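Local coordinates for response regulator protein (Burkholderia pseudomallei, PDB 3RQI), which probably acts as a two-component response regulator, taking up a phosphoryl group on a receiver-domain aspartate and passing the signal to a Fis-type DNA-binding domain, at residues L11-N16 against D41-L46; A33-H38 against E50-I55. All blocks are in the same frame, centred on the assembly; numbering follows the deposited sequence. Where two conformers were deposited one is given.

Contact 1 of 2, residues L11-N16 against D41-L46. With CA (calcium ion), chain B.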
ATOM      1  N   LEU A  11      -8.734  12.559 -17.263  1.00 10.85           N
ATOM      2  CA  LEU A  11      -8.996  13.602 -16.219  1.00  9.87           C
ATOM      3  C   LEU A  11      -7.861  13.587 -15.198  1.00  8.97           C
ATOM      4  O   LEU A  11      -7.638  12.581 -14.549  1.00  9.63           O
ATOM      5  CB  LEU A  11     -10.300  13.301 -15.511  1.00 10.76           C
ATOM      6  CG  LEU A  11     -10.721  14.279 -14.358  1.00  9.92           C
ATOM      7  CD1 LEU A  11     -10.807  15.738 -14.777  1.00 11.35           C
ATOM      8  CD2 LEU A  11     -12.042  13.844 -13.671  1.00 12.89           C
ATOM      9  N   VAL A  12      -7.183  14.711 -15.090  1.00  9.71           N
ATOM     10  CA  VAL A  12      -6.109  14.890 -14.106  1.00  8.94           C
ATOM     11  C   VAL A  12      -6.664  15.695 -12.925  1.00  8.39           C
ATOM     12  O   VAL A  12      -6.996  16.854 -13.103  1.00 10.29           O
ATOM     13  CB  VAL A  12      -4.887  15.593 -14.759  1.00  9.14           C
ATOM     14  CG1 VAL A  12      -3.898  16.022 -13.656  1.00  9.65           C
ATOM     15  CG2 VAL A  12      -4.197  14.658 -15.826  1.00  9.27           C
ATOM     16  N   ILE A  13      -6.707  15.088 -11.745  1.00  8.15           N
ATOM     17  CA  ILE A  13      -7.217  15.789 -10.538  1.00  9.13           C
ATOM     18  C   ILE A  13      -6.036  16.030  -9.597  1.00  8.59           C
ATOM     19  O   ILE A  13      -5.526  15.097  -8.960  1.00  9.50           O
ATOM     20  CB  ILE A  13      -8.265  14.937  -9.812  1.00  9.05           C
ATOM     21  CG1 ILE A  13      -9.445  14.634 -10.767  1.00  9.56           C
ATOM     22  CG2 ILE A  13      -8.748  15.686  -8.529  1.00 10.72           C
ATOM     23  CD1 ILE A  13     -10.295  13.443 -10.285  1.00  9.64           C
ATOM     24  N   ASP A  14      -5.587  17.284  -9.514  1.00  8.02           N
ATOM     25  CA  ASP A  14      -4.460  17.654  -8.649  1.00 10.38           C
ATOM     26  C   ASP A  14      -4.545  19.155  -8.398  1.00  9.96           C
ATOM     27  O   ASP A  14      -4.823  19.917  -9.328  1.00 10.39           O
ATOM     28  CB  ASP A  14      -3.116  17.261  -9.337  1.00  9.79           C
ATOM     29  CG  ASP A  14      -1.985  17.200  -8.377  1.00 11.91           C
ATOM     30  OD1 ASP A  14      -1.696  18.237  -7.722  1.00 12.50           O
ATOM     31  OD2 ASP A  14      -1.375  16.114  -8.215  1.00 13.03           O
ATOM     32  N   ASP A  15      -4.382  19.579  -7.152  1.00 11.54           N
ATOM     33  CA  ASP A  15      -4.472  21.025  -6.853  1.00 11.91           C
ATOM     34  C   ASP A  15      -3.258  21.818  -7.313  1.00 13.77           C
ATOM     35  O   ASP A  15      -3.300  23.073  -7.341  1.00 15.11           O
ATOM     36  CB  ASP A  15      -4.643  21.230  -5.336  1.00 13.72           C
ATOM     37  CG  ASP A  15      -3.431  20.787  -4.574  1.00 13.43           C
ATOM     38  OD1 ASP A  15      -3.127  19.572  -4.553  1.00 15.63           O
ATOM     39  OD2 ASP A  15      -2.771  21.645  -3.970  1.00 17.41           O
ATOM     40  N   ASN A  16      -2.155  21.115  -7.603  1.00 12.23           N
ATOM     41  CA  ASN A  16      -0.931  21.779  -8.080  1.00 13.41           C
ATOM     42  C   ASN A  16      -1.077  21.942  -9.587  1.00 13.52           C
ATOM     43  O   ASN A  16      -0.898  20.991 -10.344  1.00 13.10           O
ATOM     44  CB  ASN A  16       0.283  20.904  -7.688  1.00 12.62           C
ATOM     45  CG  ASN A  16       1.623  21.446  -8.189  1.00 14.81           C
ATOM     46  OD1 ASN A  16       1.699  22.268  -9.106  1.00 15.49           O
ATOM     47  ND2 ASN A  16       2.703  20.935  -7.595  1.00 14.90           N
ATOM     48  N   ASP A  41     -14.756  20.170  -6.027  1.00 14.58           N
ATOM     49  CA  ASP A  41     -15.877  20.732  -6.788  0.50 15.77           C
ATOM     50  C   ASP A  41     -15.664  20.574  -8.308  1.00 14.33           C
ATOM     51  O   ASP A  41     -16.540  20.103  -9.052  1.00 14.94           O
ATOM     52  CB  ASP A  41     -16.013  22.207  -6.395  0.50 17.26           C
ATOM     53  CG  ASP A  41     -17.147  22.895  -7.095  0.50 20.53           C
ATOM     54  OD1 ASP A  41     -18.314  22.512  -6.869  0.50 24.46           O
ATOM     55  OD2 ASP A  41     -16.864  23.837  -7.851  0.50 24.40           O
ATOM     56  N   GLU A  42     -14.492  21.005  -8.766  1.00 14.30           N
ATOM     57  CA  GLU A  42     -14.160  20.876 -10.193  1.00 12.97           C
ATOM     58  C   GLU A  42     -14.121  19.419 -10.648  1.00 12.68           C
ATOM     59  O   GLU A  42     -14.546  19.101 -11.763  1.00 13.39           O
ATOM     60  CB  GLU A  42     -12.797  21.533 -10.466  1.00 12.99           C
ATOM     61  CG  GLU A  42     -12.811  23.049 -10.279  1.00 14.77           C
ATOM     62  CD  GLU A  42     -11.495  23.730 -10.676  1.00 18.69           C
ATOM     63  OE1 GLU A  42     -10.510  23.040 -10.993  1.00 18.78           O
ATOM     64  OE2 GLU A  42     -11.452  24.981 -10.667  1.00 18.63           O
ATOM     65  N   ALA A  43     -13.548  18.549  -9.816  1.00 11.22           N
ATOM     66  CA  ALA A  43     -13.458  17.117 -10.177  1.00 11.18           C
ATOM     67  C   ALA A  43     -14.866  16.538 -10.381  1.00 12.00           C
ATOM     68  O   ALA A  43     -15.108  15.818 -11.338  1.00 11.00           O
ATOM     69  CB  ALA A  43     -12.675  16.303  -9.106  1.00 10.92           C
ATOM     70  N   LEU A  44     -15.765  16.810  -9.438  1.00 11.92           N
ATOM     71  CA  LEU A  44     -17.141  16.271  -9.562  1.00 13.40           C
ATOM     72  C   LEU A  44     -17.932  16.874 -10.715  1.00 14.07           C
ATOM     73  O   LEU A  44     -18.727  16.166 -11.372  1.00 14.03           O
ATOM     74  CB  LEU A  44     -17.885  16.399  -8.224  1.00 13.52           C
ATOM     75  CG  LEU A  44     -17.248  15.541  -7.122  1.00 15.81           C
ATOM     76  CD1 LEU A  44     -17.905  15.848  -5.792  1.00 18.40           C
ATOM     77  CD2 LEU A  44     -17.332  14.044  -7.401  1.00 16.17           C
ATOM     78  N   LYS A  45     -17.710  18.163 -10.966  1.00 14.07           N
ATOM     79  CA  LYS A  45     -18.327  18.873 -12.112  1.00 15.05           C
ATOM     80  C   LYS A  45     -17.901  18.205 -13.422  1.00 14.94           C
ATOM     81  O   LYS A  45     -18.737  17.760 -14.201  1.00 14.79           O
ATOM     82  CB  LYS A  45     -17.886  20.350 -12.100  1.00 17.37           C
ATOM     83  CG  LYS A  45     -18.662  21.261 -13.006  1.00 24.14           C
ATOM     84  CD  LYS A  45     -18.656  22.705 -12.460  1.00 31.80           C
ATOM     85  CE  LYS A  45     -19.272  23.690 -13.412  1.00 37.75           C
ATOM     86  NZ  LYS A  45     -19.188  25.092 -12.865  1.00 41.90           N
ATOM     87  N   LEU A  46     -16.597  18.095 -13.624  1.00 13.12           N
ATOM     88  CA  LEU A  46     -16.078  17.431 -14.821  1.00 12.60           C
ATOM     89  C   LEU A  46     -16.499  15.969 -14.981  1.00 13.11           C
ATOM     90  O   LEU A  46     -16.902  15.553 -16.086  1.00 13.92           O
ATOM     91  CB  LEU A  46     -14.542  17.558 -14.883  1.00 12.87           C
ATOM     92  CG  LEU A  46     -14.125  18.910 -15.466  1.00 15.85           C
ATOM     93  CD1 LEU A  46     -12.664  19.211 -15.070  1.00 16.81           C
ATOM     94  CD2 LEU A  46     -14.313  19.040 -17.013  1.00 21.40           C
TER
HETATM   95 CA    CA B 181      -1.553  18.173  -3.523  1.00 14.13          CA
HETATM   96  O   HOH W   1      -0.219  17.971  -5.497  1.00  4.82           O
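A single methyl carbon on the helix, CB of A43, is met by three carbons of one isoleucine: I13 CD1 lies 3.9 Å from it, with I13 CG1 and I13 CG2 each at 4.0 Å. This is strand-on-helix packing in the CheY-like receiver fold, where helix 40-47 packs on one face of the parallel sheet, here against strand 9-13. The two short axes run nearly antiparallel, 163° apart in direction, 9.5 Å at closest approach. I13 holds CG2 anti to its backbone N and CG1 beside that N (chi1 -59°), which puts both branches next to the alanine. One turn along, L11 and L46 meet by their CD1 methyls, 3.9 Å apart, their side chains inclined to each other. No hydrogen bond joins the segments; the join is apolar, and L69 of helix 67-76 also packs on I13 and A43. Past the strand the chain turns polar. D14 OD1 accepts from N16 N in an Asx turn, using the lone pair turned away from its other oxygen, and N16 caps the following helix. D14 OD1 also accepts a hydrogen bond from a water bound to the calcium ion, while D15 OD1 binds that calcium directly at 2.3 Å.

Contact 2 of 2, residues A33-H38 against E50-I55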
ATOM      1  N   ALA A  33      -6.707  13.450 -24.796  1.00 18.80           N
ATOM      2  CA  ALA A  33      -7.403  14.717 -24.666  1.00 18.36           C
ATOM      3  C   ALA A  33      -7.572  14.870 -23.155  1.00 17.00           C
ATOM      4  O   ALA A  33      -8.246  14.046 -22.550  1.00 17.84           O
ATOM      5  CB  ALA A  33      -8.761  14.624 -25.327  1.00 20.48           C
ATOM      6  N   VAL A  34      -6.989  15.915 -22.563  1.00 16.25           N
ATOM      7  CA  VAL A  34      -6.888  16.021 -21.084  1.00 14.86           C
ATOM      8  C   VAL A  34      -7.690  17.188 -20.521  1.00 14.90           C
ATOM      9  O   VAL A  34      -7.651  18.319 -21.070  1.00 17.14           O
ATOM     10  CB  VAL A  34      -5.392  16.207 -20.653  1.00 14.67           C
ATOM     11  CG1 VAL A  34      -5.210  16.186 -19.134  1.00 13.71           C
ATOM     12  CG2 VAL A  34      -4.495  15.115 -21.298  1.00 15.67           C
ATOM     13  N   ARG A  35      -8.443  16.908 -19.462  1.00 13.18           N
ATOM     14  CA  ARG A  35      -9.071  17.954 -18.629  1.00 14.20           C
ATOM     15  C   ARG A  35      -8.418  17.911 -17.263  1.00 12.04           C
ATOM     16  O   ARG A  35      -7.970  16.845 -16.815  1.00 12.10           O
ATOM     17  CB  ARG A  35     -10.581  17.718 -18.497  1.00 14.45           C
ATOM     18  CG  ARG A  35     -11.314  17.740 -19.838  1.00 18.05           C
ATOM     19  CD  ARG A  35     -11.209  19.131 -20.476  1.00 22.82           C
ATOM     20  NE  ARG A  35     -12.088  20.055 -19.770  1.00 30.92           N
ATOM     21  CZ  ARG A  35     -13.275  20.465 -20.232  1.00 35.28           C
ATOM     22  NH1 ARG A  35     -13.694  20.081 -21.429  1.00 38.76           N
ATOM     23  NH2 ARG A  35     -14.025  21.296 -19.515  1.00 36.90           N
ATOM     24  N   GLN A  36      -8.348  19.079 -16.603  1.00 13.22           N
ATOM     25  CA  GLN A  36      -7.746  19.178 -15.275  1.00 13.21           C
ATOM     26  C   GLN A  36      -8.815  19.675 -14.272  1.00 12.84           C
ATOM     27  O   GLN A  36      -9.641  20.548 -14.595  1.00 15.29           O
ATOM     28  CB  GLN A  36      -6.605  20.209 -15.280  1.00 14.31           C
ATOM     29  CG  GLN A  36      -5.411  19.896 -16.175  1.00 17.42           C
ATOM     30  CD  GLN A  36      -4.410  21.049 -16.108  1.00 20.35           C
ATOM     31  OE1 GLN A  36      -4.138  21.594 -15.029  1.00 22.25           O
ATOM     32  NE2 GLN A  36      -3.939  21.484 -17.265  1.00 23.69           N
ATOM     33  N   ALA A  37      -8.765  19.152 -13.059  1.00 11.49           N
ATOM     34  CA  ALA A  37      -9.566  19.628 -11.940  1.00 11.46           C
ATOM     35  C   ALA A  37      -8.614  19.874 -10.783  1.00 11.75           C
ATOM     36  O   ALA A  37      -7.752  19.025 -10.518  1.00 12.25           O
ATOM     37  CB  ALA A  37     -10.605  18.572 -11.539  1.00 11.89           C
ATOM     38  N   HIS A  38      -8.776  21.006 -10.096  1.00 12.60           N
ATOM     39  CA  HIS A  38      -7.796  21.407  -9.064  1.00 12.32           C
ATOM     40  C   HIS A  38      -8.360  21.321  -7.668  1.00 13.99           C
ATOM     41  O   HIS A  38      -7.660  21.612  -6.694  1.00 14.72           O
ATOM     42  CB  HIS A  38      -7.229  22.820  -9.350  1.00 13.84           C
ATOM     43  CG  HIS A  38      -6.700  22.947 -10.742  1.00 16.00           C
ATOM     44  ND1 HIS A  38      -7.024  24.005 -11.569  1.00 20.46           N
ATOM     45  CD2 HIS A  38      -5.905  22.128 -11.465  1.00 17.82           C
ATOM     46  CE1 HIS A  38      -6.439  23.830 -12.742  1.00 19.30           C
ATOM     47  NE2 HIS A  38      -5.774  22.690 -12.715  1.00 17.48           N
ATOM     48  N   GLU A  50     -18.616  14.627 -18.637  1.00 17.40           N
ATOM     49  CA  GLU A  50     -17.954  14.027 -19.778  1.00 19.68           C
ATOM     50  C   GLU A  50     -17.447  12.634 -19.345  1.00 18.79           C
ATOM     51  O   GLU A  50     -17.195  12.400 -18.164  1.00 17.59           O
ATOM     52  CB  GLU A  50     -16.796  14.980 -20.184  1.00 21.56           C
ATOM     53  CG  GLU A  50     -15.518  14.360 -20.708  1.00 26.80           C
ATOM     54  CD  GLU A  50     -14.521  15.427 -21.201  1.00 30.87           C
ATOM     55  OE1 GLU A  50     -14.733  16.635 -20.918  1.00 32.86           O
ATOM     56  OE2 GLU A  50     -13.521  15.036 -21.849  1.00 33.89           O
ATOM     57  N   LYS A  51     -17.340  11.720 -20.305  1.00 18.39           N
ATOM     58  CA  LYS A  51     -16.803  10.370 -20.066  1.00 18.26           C
ATOM     59  C   LYS A  51     -15.296  10.380 -20.203  1.00 15.92           C
ATOM     60  O   LYS A  51     -14.760  10.864 -21.223  1.00 17.18           O
ATOM     61  CB  LYS A  51     -17.346   9.384 -21.102  1.00 20.12           C
ATOM     62  CG  LYS A  51     -16.824   7.946 -20.908  1.00 22.91           C
ATOM     63  CD  LYS A  51     -17.462   6.980 -21.908  1.00 29.82           C
ATOM     64  CE  LYS A  51     -16.657   5.685 -22.035  1.00 33.46           C
ATOM     65  NZ  LYS A  51     -17.048   4.948 -23.277  1.00 35.23           N
ATOM     66  N   PHE A  52     -14.626   9.815 -19.190  1.00 14.37           N
ATOM     67  CA  PHE A  52     -13.162   9.672 -19.183  1.00 13.69           C
ATOM     68  C   PHE A  52     -12.764   8.219 -19.219  1.00 14.59           C
ATOM     69  O   PHE A  52     -13.405   7.372 -18.581  1.00 16.00           O
ATOM     70  CB  PHE A  52     -12.582  10.373 -17.937  1.00 12.26           C
ATOM     71  CG  PHE A  52     -12.785  11.867 -17.976  1.00 13.30           C
ATOM     72  CD1 PHE A  52     -13.824  12.456 -17.254  1.00 13.01           C
ATOM     73  CD2 PHE A  52     -11.956  12.686 -18.749  1.00 12.11           C
ATOM     74  CE1 PHE A  52     -14.023  13.838 -17.309  1.00 13.36           C
ATOM     75  CE2 PHE A  52     -12.135  14.027 -18.801  1.00 10.63           C
ATOM     76  CZ  PHE A  52     -13.170  14.625 -18.090  1.00 12.91           C
ATOM     77  N   GLU A  53     -11.724   7.898 -19.982  1.00 13.40           N
ATOM     78  CA  GLU A  53     -11.203   6.555 -19.977  1.00 14.42           C
ATOM     79  C   GLU A  53     -10.165   6.362 -18.876  1.00 13.98           C
ATOM     80  O   GLU A  53      -9.998   5.241 -18.371  1.00 14.54           O
ATOM     81  CB  GLU A  53     -10.592   6.246 -21.358  1.00 15.52           C
ATOM     82  CG  GLU A  53     -11.660   5.897 -22.432  1.00 21.81           C
ATOM     83  CD  GLU A  53     -12.489   7.091 -22.864  1.00 23.86           C
ATOM     84  OE1 GLU A  53     -11.905   8.148 -23.152  1.00 21.53           O
ATOM     85  OE2 GLU A  53     -13.739   6.960 -22.953  1.00 26.85           O
ATOM     86  N   PHE A  54      -9.467   7.453 -18.523  1.00 12.41           N
ATOM     87  CA  PHE A  54      -8.428   7.421 -17.490  1.00 12.37           C
ATOM     88  C   PHE A  54      -8.588   8.598 -16.556  1.00 12.11           C
ATOM     89  O   PHE A  54      -8.980   9.674 -17.008  1.00 11.47           O
ATOM     90  CB  PHE A  54      -7.062   7.517 -18.157  1.00 14.10           C
ATOM     91  CG  PHE A  54      -6.848   6.458 -19.230  1.00 15.02           C
ATOM     92  CD1 PHE A  54      -6.431   5.197 -18.881  1.00 20.43           C
ATOM     93  CD2 PHE A  54      -7.129   6.736 -20.580  1.00 21.33           C
ATOM     94  CE1 PHE A  54      -6.236   4.183 -19.899  1.00 22.23           C
ATOM     95  CE2 PHE A  54      -6.969   5.753 -21.576  1.00 22.61           C
ATOM     96  CZ  PHE A  54      -6.515   4.498 -21.231  1.00 24.20           C
ATOM     97  N   ILE A  55      -8.297   8.377 -15.269  1.00 10.76           N
ATOM     98  CA  ILE A  55      -8.372   9.440 -14.274  1.00 10.53           C
ATOM     99  C   ILE A  55      -7.211   9.280 -13.305  1.00 10.79           C
ATOM    100  O   ILE A  55      -6.975   8.158 -12.827  1.00 10.87           O
ATOM    101  CB  ILE A  55      -9.744   9.416 -13.477  1.00  9.68           C
ATOM    102  CG1 ILE A  55     -10.954   9.443 -14.456  1.00 11.05           C
ATOM    103  CG2 ILE A  55      -9.795  10.489 -12.361  1.00 12.06           C
ATOM    104  CD1 ILE A  55     -12.356   9.215 -13.742  1.00 11.72           C
TER
HETATM  105  O   HOH W   2     -10.943  15.163 -22.431  1.00 27.88           O
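Strand 33-37 is the edge strand of the receiver domain's parallel sheet, and its R35 meets the chain that leads from helix 40-47 into strand 54-56. The aliphatic part of R35 does most of the touching. R35 CG sits at the edge of the F52 ring, close to its plane and 3.9 Å from F52 CE2, with R35 CB almost as near. One face of the same ring takes E50 CG, 3.5 Å above the plane and offset toward the rim, so the ring meets the glutamate stem with a face and the arginine stem with its edge. Bends at chi2 (-64°) and chi3 fold R35 back and carry its guanidinium round to the E50 carboxylate. That salt bridge is long, 3.6 Å from R35 NH1 to E50 OE1; the oxygen stands well out of the guanidinium plane and the two flat groups are 78° apart, so charge attracts without a directed N-H. A water lies 2.6 Å from E50 OE2 and 2.9 Å from A33 O. The Q77 side chain hydrogen-bonds to E50 O and F52 N. The segments hold both strands of the right-handed beta-alpha-beta crossover through helix 40-47, typical of the CheY-like receiver fold.

Contacts 1 and 2 alternate along the chain and sit side by side, their centres about 8 Å apart. Strand 33-37 of contact 2 is hydrogen-bonded to strand 9-13 of contact 1: V12 N lies 2.9 Å from R35 O, and V12 O lies 2.9 Å from A37 N. Strand 9-13 lies between 33-37 and 54-56, and L11, which meets L46 in contact 1, also touches F52 of contact 2. On the helix, L46 packs on both L11 and R35. At the C-terminal ends of the parallel strands, D15 CB comes 3.3 Å from H38 O, which places H38 beside D15 without binding the metal; the calcium ligands include D15 OD1, H60 O, the phosphorylated D58 and water.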